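Local coordinates for AP endonuclease, family protein 2 (Mycobacterium smegmatis, PDB 5TNV), which binds magnesium in a xylose isomerase-like TIM barrel and may act as an endonuclease, at residues F156-G161 with R229-M234; N280-I285 with R314-Q319. One frame throughout, in Å; residues are numbered along the deposited sequence. Where two conformers were deposited one is given.

Following the chain from its N terminus, the loop after helix 148-152 supplies 156-161, and the chain then runs through helix 169-185, strand 189-193, helix 203-213, strand 218-221 and the short helix 225-228 before 229-234 returns to it and closes interaction 1. Interaction 2 opens later, at the start of helix 281-290, passes through strand 297-299 and closes on helix 306-325. The two loops therefore follow in series, neither nesting nor crossing. Interaction 1 joins two connecting loops and brings the side chain of Arg229 to about 7 Å from those of the magnesium ligands Glu193 and Asp223; interaction 2 packs the chain's last two helices together. Their centres lie about 25 Å apart, and they do not touch.

Interaction 1: residues F156-G161 with R229-M234; sequences FWLVQG and RLHRPM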
loop_
_atom_site.group_PDB
_atom_site.type_symbol
_atom_site.label_atom_id
_atom_site.label_comp_id
_atom_site.label_asym_id
_atom_site.label_seq_id
_atom_site.Cartn_x
_atom_site.Cartn_y
_atom_site.Cartn_z
ATOM N N PHE A 156 3.123 4.622 -19.140
ATOM C CA PHE A 156 3.612 5.483 -20.235
ATOM C C PHE A 156 4.972 6.075 -19.925
ATOM O O PHE A 156 5.723 6.386 -20.852
ATOM C CB PHE A 156 2.580 6.561 -20.572
ATOM C CG PHE A 156 2.301 7.590 -19.481
ATOM C CD1 PHE A 156 3.155 8.661 -19.276
ATOM C CD2 PHE A 156 1.149 7.490 -18.688
ATOM C CE1 PHE A 156 2.880 9.608 -18.290
ATOM C CE2 PHE A 156 0.873 8.431 -17.715
ATOM C CZ PHE A 156 1.762 9.481 -17.532
ATOM N N TRP A 157 5.264 6.327 -18.648
ATOM C CA TRP A 157 6.489 7.015 -18.270
ATOM C C TRP A 157 7.711 6.117 -18.353
ATOM O O TRP A 157 8.844 6.603 -18.112
ATOM C CB TRP A 157 6.385 7.634 -16.875
ATOM C CG TRP A 157 6.076 6.652 -15.788
ATOM C CD1 TRP A 157 6.924 5.781 -15.168
ATOM C CD2 TRP A 157 4.783 6.450 -15.174
ATOM N NE1 TRP A 157 6.270 5.041 -14.229
ATOM C CE2 TRP A 157 4.938 5.433 -14.203
ATOM C CE3 TRP A 157 3.523 7.003 -15.385
ATOM C CZ2 TRP A 157 3.880 4.996 -13.420
ATOM C CZ3 TRP A 157 2.474 6.576 -14.614
ATOM C CH2 TRP A 157 2.665 5.570 -13.648
ATOM N N LEU A 158 7.562 4.850 -18.724
ATOM C CA LEU A 158 8.709 3.965 -18.848
ATOM C C LEU A 158 9.549 4.251 -20.071
ATOM O O LEU A 158 10.694 3.778 -20.110
ATOM C CB LEU A 158 8.262 2.502 -18.827
ATOM C CG LEU A 158 7.598 2.049 -17.549
ATOM C CD1 LEU A 158 7.189 0.570 -17.648
ATOM C CD2 LEU A 158 8.477 2.261 -16.303
ATOM N N VAL A 159 9.029 4.988 -21.049
ATOM C CA VAL A 159 9.826 5.393 -22.214
ATOM C C VAL A 159 9.548 6.892 -22.411
ATOM O O VAL A 159 8.469 7.397 -22.111
ATOM C CB VAL A 159 9.615 4.588 -23.480
ATOM C CG1 VAL A 159 9.855 3.082 -23.351
ATOM C CG2 VAL A 159 8.225 4.853 -23.983
ATOM N N GLN A 160 10.519 7.579 -22.931
ATOM C CA GLN A 160 10.381 8.997 -23.248
ATOM C C GLN A 160 9.438 9.164 -24.417
ATOM O O GLN A 160 9.491 8.397 -25.380
ATOM C CB GLN A 160 11.774 9.558 -23.600
ATOM C CG GLN A 160 11.817 11.054 -23.693
ATOM C CD GLN A 160 13.221 11.548 -23.926
ATOM O OE1 GLN A 160 13.860 12.024 -22.976
ATOM N NE2 GLN A 160 13.693 11.386 -25.132
ATOM N N GLY A 161 8.572 10.130 -24.347
ATOM C CA GLY A 161 7.651 10.500 -25.405
ATOM C C GLY A 161 7.968 11.874 -25.934
ATOM O O GLY A 161 9.113 12.184 -26.310
ATOM N N ARG A 229 8.157 9.165 -9.992
ATOM C CA ARG A 229 7.884 7.847 -10.594
ATOM C C ARG A 229 8.944 7.455 -11.595
ATOM O O ARG A 229 8.968 6.269 -12.005
ATOM C CB ARG A 229 6.519 7.887 -11.271
ATOM C CG ARG A 229 6.453 8.761 -12.542
ATOM C CD ARG A 229 5.044 9.147 -12.857
ATOM N NE ARG A 229 4.960 10.043 -14.003
ATOM C CZ ARG A 229 3.818 10.577 -14.425
ATOM N NH1 ARG A 229 2.664 10.224 -13.882
ATOM N NH2 ARG A 229 3.858 11.461 -15.431
ATOM N N LEU A 230 9.784 8.366 -12.088
ATOM C CA LEU A 230 10.601 8.097 -13.251
ATOM C C LEU A 230 11.817 7.236 -12.914
ATOM O O LEU A 230 12.451 7.363 -11.859
ATOM C CB LEU A 230 11.086 9.404 -13.857
ATOM C CG LEU A 230 9.970 10.343 -14.331
ATOM C CD1 LEU A 230 10.557 11.681 -14.767
ATOM C CD2 LEU A 230 9.153 9.711 -15.435
ATOM N N HIS A 231 12.204 6.392 -13.882
ATOM C CA HIS A 231 13.358 5.518 -13.737
ATOM C C HIS A 231 14.630 6.231 -14.173
ATOM O O HIS A 231 15.315 5.816 -15.125
ATOM C CB HIS A 231 13.106 4.207 -14.502
ATOM C CG HIS A 231 11.925 3.443 -14.062
ATOM N ND1 HIS A 231 11.868 2.064 -14.233
ATOM C CD2 HIS A 231 10.744 3.776 -13.487
ATOM C CE1 HIS A 231 10.715 1.604 -13.791
ATOM N NE2 HIS A 231 10.021 2.631 -13.337
ATOM N N ARG A 232 14.939 7.311 -13.474
ATOM C CA ARG A 232 16.075 8.167 -13.778
ATOM C C ARG A 232 16.507 8.795 -12.462
ATOM O O ARG A 232 15.683 8.880 -11.521
ATOM C CB ARG A 232 15.743 9.246 -14.825
ATOM C CG ARG A 232 14.864 10.324 -14.313
ATOM C CD ARG A 232 14.620 11.470 -15.268
ATOM N NE ARG A 232 13.797 11.116 -16.418
ATOM C CZ ARG A 232 13.335 12.102 -17.178
ATOM N NH1 ARG A 232 13.568 13.402 -17.034
ATOM N NH2 ARG A 232 12.568 11.753 -18.195
ATOM N N PRO A 233 17.729 9.299 -12.378
ATOM C CA PRO A 233 18.155 10.044 -11.169
ATOM C C PRO A 233 17.239 11.196 -10.913
ATOM O O PRO A 233 16.754 11.876 -11.854
ATOM C CB PRO A 233 19.544 10.523 -11.558
ATOM C CG PRO A 233 20.035 9.611 -12.590
ATOM C CD PRO A 233 18.815 9.159 -13.370
ATOM N N MET A 234 16.981 11.434 -9.625
ATOM C CA MET A 234 16.018 12.484 -9.227
ATOM C C MET A 234 16.438 12.957 -7.844
ATOM O O MET A 234 16.674 12.115 -6.954
ATOM C CB MET A 234 14.581 11.958 -9.201
ATOM C CG MET A 234 13.367 12.892 -9.255
ATOM S SD MET A 234 13.521 14.131 -10.531
ATOM C CE MET A 234 13.362 13.031 -11.927
HETATM O O HOH W 1 7.329 2.662 -12.811
HETATM O O HOH W 2 11.072 6.141 -16.535
#
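Arg229 lies along the indole of Trp157, its long aliphatic shaft well suited to a broad aromatic face. CB comes near NE1 and CE2 of Trp157; CG follows over the same face, near CG and CD2. CD sits over the six-membered ring, 3.8 Å from its centroid, in a CH-pi contact. NE then passes CE3 of Trp157, and the chain, extended from CG to NE, leaves the guanidinium nearly parallel to the indole, the planes 7° apart. NH1 lies by CZ3 of Trp157, while NH2 reaches CE1 of Phe156 at 3.5 Å, where ring and guanidinium stand almost perpendicular. The charged end is held by Glu196 in a salt bridge from NH2 and by the hydroxyl of Tyr256 at NH1. Beside this stack, CD2 of Leu230 packs on CB of Trp157, and CD2 of Leu158 lies over one face of the His231 imidazole, toward its NE2-CE1 side. One water bridges Trp157 NE1 and His231 NE2; a second accepts from His231 N and donates to Trp157 O. His231 ND1 is hydrogen-bonded to OD1 of Asp261 of the second subunit. These loops sit beside the magnesium site of a xylose isomerase-like TIM barrel, the side chain of Arg229 about 7 Å from the metal.

Interaction 2: residues N280-I285 with R314-Q319; sequences NYRQII and REYILQ
Tyr281 and Arg282 meet Tyr316 at the first turn of helix 281-290, which Asn280 caps. As N-cap, Asn280 turns OD1 back to the opening amides: it accepts from Gln283 N at 3.1 Å, nearly straight at the hydrogen though the donor lies above the carbonyl plane, and weakly from Arg282 N. Asparagine suits the position because its short amide reaches amides that have no preceding helical carbonyl. The next residue, Tyr281, rests its CB at the edge of the Tyr316 ring, 4.0 Å from CE2, while its own ring leads away to the Tyr241 hydroxyl and the Lys254 carbonyl.

Arg282 carries the polar part, long enough to span to the neighbouring helix. With CG anti to N (chi1 -175°) and a bend at chi3, its chain passes the Tyr316 hydroxyl and turns the guanidinium toward Gln319. NH1 donates to Gln319 OE1 at 2.9 Å, with an N-H...O angle of 175°, onto a lone pair in the carbonyl plane; this amide oxygen accepts without adding charge. A water links NH2 to OE1 and to Tyr316 O, so OE1 receives two bonds. The helices are the last two of the chain's TIM barrel; the axes of segments 281-285 and 314-319 approach to 10.8 Å and cross at -55°. Asp305 of the third subunit enters this interface, its OD2 hydrogen-bonded to the Tyr316 hydroxyl and in a salt bridge with Arg282 NH2; its charge probably balances the buried arginine.

One turn after Tyr281, Ile285 points at the other helix. Its CD1 approaches CG1 of Ile317 at 4.2 Å, the branched, wholly apolar side chains suiting this buried spot and crossing at about a right angle, and Val320 and Leu321 extend the apolar surface around Ile285.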
loop_
_atom_site.group_PDB
_atom_site.type_symbol
_atom_site.label_atom_id
_atom_site.label_comp_id
_atom_site.label_asym_id
_atom_site.label_seq_id
_atom_site.Cartn_x
_atom_site.Cartn_y
_atom_site.Cartn_z
ATOM N N ASN A 280 7.103 12.276 1.746
ATOM C CA ASN A 280 6.436 12.467 3.030
ATOM C C ASN A 280 5.522 13.674 2.910
ATOM O O ASN A 280 5.957 14.818 3.111
ATOM C CB ASN A 280 7.433 12.630 4.160
ATOM C CG ASN A 280 6.713 12.703 5.505
ATOM O OD1 ASN A 280 5.530 13.047 5.601
ATOM N ND2 ASN A 280 7.437 12.421 6.598
ATOM N N TYR A 281 4.256 13.447 2.533
ATOM C CA TYR A 281 3.371 14.586 2.313
ATOM C C TYR A 281 2.897 15.226 3.610
ATOM O O TYR A 281 2.361 16.367 3.545
ATOM C CB TYR A 281 2.197 14.197 1.413
ATOM C CG TYR A 281 2.564 14.259 -0.068
ATOM C CD1 TYR A 281 2.758 15.496 -0.686
ATOM C CD2 TYR A 281 2.718 13.133 -0.840
ATOM C CE1 TYR A 281 3.072 15.593 -2.012
ATOM C CE2 TYR A 281 3.041 13.211 -2.191
ATOM C CZ TYR A 281 3.214 14.443 -2.771
ATOM O OH TYR A 281 3.527 14.587 -4.115
ATOM N N ARG A 282 3.047 14.583 4.774
ATOM C CA ARG A 282 2.768 15.289 6.034
ATOM C C ARG A 282 3.773 16.430 6.179
ATOM O O ARG A 282 3.438 17.583 6.419
ATOM C CB ARG A 282 2.778 14.300 7.196
ATOM C CG ARG A 282 2.378 14.925 8.529
ATOM C CD ARG A 282 2.394 13.877 9.679
ATOM N NE ARG A 282 1.585 12.747 9.310
ATOM C CZ ARG A 282 0.272 12.706 9.298
ATOM N NH1 ARG A 282 -0.447 13.623 9.914
ATOM N NH2 ARG A 282 -0.317 11.703 8.694
ATOM N N GLN A 283 5.067 16.097 6.035
ATOM C CA GLN A 283 6.115 17.102 6.095
ATOM C C GLN A 283 5.956 18.113 4.971
ATOM O O GLN A 283 6.121 19.324 5.182
ATOM C CB GLN A 283 7.473 16.449 6.029
ATOM C CG GLN A 283 7.905 15.676 7.233
ATOM C CD GLN A 283 9.232 14.923 7.033
ATOM O OE1 GLN A 283 9.793 14.875 5.903
ATOM N NE2 GLN A 283 9.732 14.337 8.080
ATOM N N ILE A 284 5.678 17.659 3.756
ATOM C CA ILE A 284 5.671 18.573 2.601
ATOM C C ILE A 284 4.435 19.485 2.609
ATOM O O ILE A 284 4.582 20.674 2.277
ATOM C CB ILE A 284 5.876 17.777 1.294
ATOM C CG1 ILE A 284 7.264 17.137 1.253
ATOM C CG2 ILE A 284 5.568 18.630 0.082
ATOM C CD1 ILE A 284 8.412 18.052 1.368
ATOM N N ILE A 285 3.265 18.999 2.965
ATOM C CA ILE A 285 2.116 19.903 3.084
ATOM C C ILE A 285 2.383 20.922 4.169
ATOM O O ILE A 285 2.098 22.107 4.002
ATOM C CB ILE A 285 0.809 19.133 3.311
ATOM C CG1 ILE A 285 0.415 18.338 2.067
ATOM C CG2 ILE A 285 -0.320 20.056 3.746
ATOM C CD1 ILE A 285 -0.637 17.282 2.331
ATOM N N ARG A 314 -7.860 12.478 -0.339
ATOM C CA ARG A 314 -8.562 13.654 0.145
ATOM C C ARG A 314 -8.691 13.607 1.676
ATOM O O ARG A 314 -8.431 14.588 2.371
ATOM C CB ARG A 314 -9.958 13.761 -0.490
ATOM C CG ARG A 314 -10.822 14.791 0.237
ATOM C CD ARG A 314 -12.243 14.900 -0.335
ATOM N NE ARG A 314 -13.109 15.647 0.627
ATOM C CZ ARG A 314 -13.590 15.085 1.707
ATOM N NH1 ARG A 314 -13.418 13.840 1.996
ATOM N NH2 ARG A 314 -14.287 15.848 2.516
ATOM N N GLU A 315 -9.109 12.453 2.205
ATOM C CA GLU A 315 -9.247 12.322 3.653
ATOM C C GLU A 315 -7.908 12.552 4.344
ATOM O O GLU A 315 -7.849 13.147 5.422
ATOM C CB GLU A 315 -9.847 10.978 4.020
ATOM C CG GLU A 315 -11.299 10.869 3.642
ATOM C CD GLU A 315 -11.949 9.561 3.988
ATOM O OE1 GLU A 315 -11.262 8.692 4.505
ATOM O OE2 GLU A 315 -13.172 9.414 3.703
ATOM N N TYR A 316 -6.832 12.047 3.745
ATOM C CA TYR A 316 -5.482 12.229 4.257
ATOM C C TYR A 316 -5.115 13.697 4.351
ATOM O O TYR A 316 -4.632 14.161 5.389
ATOM C CB TYR A 316 -4.529 11.452 3.343
ATOM C CG TYR A 316 -3.071 11.690 3.671
ATOM C CD1 TYR A 316 -2.458 10.895 4.629
ATOM C CD2 TYR A 316 -2.301 12.657 3.065
ATOM C CE1 TYR A 316 -1.144 11.062 4.985
ATOM C CE2 TYR A 316 -0.974 12.804 3.384
ATOM C CZ TYR A 316 -0.390 12.002 4.350
ATOM O OH TYR A 316 0.944 12.165 4.647
ATOM N N ILE A 317 -5.297 14.425 3.256
ATOM C CA ILE A 317 -4.969 15.849 3.223
ATOM C C ILE A 317 -5.779 16.588 4.285
ATOM O O ILE A 317 -5.253 17.452 4.994
ATOM C CB ILE A 317 -5.183 16.443 1.812
ATOM C CG1 ILE A 317 -4.244 15.812 0.788
ATOM C CG2 ILE A 317 -5.067 17.956 1.821
ATOM C CD1 ILE A 317 -4.629 16.067 -0.638
ATOM N N LEU A 318 -7.068 16.278 4.406
ATOM C CA LEU A 318 -7.902 16.957 5.382
ATOM C C LEU A 318 -7.338 16.732 6.788
ATOM O O LEU A 318 -7.325 17.692 7.570
ATOM C CB LEU A 318 -9.336 16.473 5.191
ATOM C CG LEU A 318 -10.352 16.980 6.213
ATOM C CD1 LEU A 318 -10.484 18.487 6.106
ATOM C CD2 LEU A 318 -11.668 16.236 6.037
ATOM N N GLN A 319 -6.877 15.553 7.143
ATOM C CA GLN A 319 -6.313 15.348 8.489
ATOM C C GLN A 319 -5.045 16.164 8.627
ATOM O O GLN A 319 -4.805 16.738 9.724
ATOM C CB GLN A 319 -6.113 13.860 8.764
ATOM C CG GLN A 319 -5.720 13.577 10.212
ATOM C CD GLN A 319 -4.265 13.800 10.615
ATOM O OE1 GLN A 319 -3.337 13.653 9.808
ATOM N NE2 GLN A 319 -4.054 14.200 11.847
HETATM O O HOH W 3 -3.233 12.153 7.595
#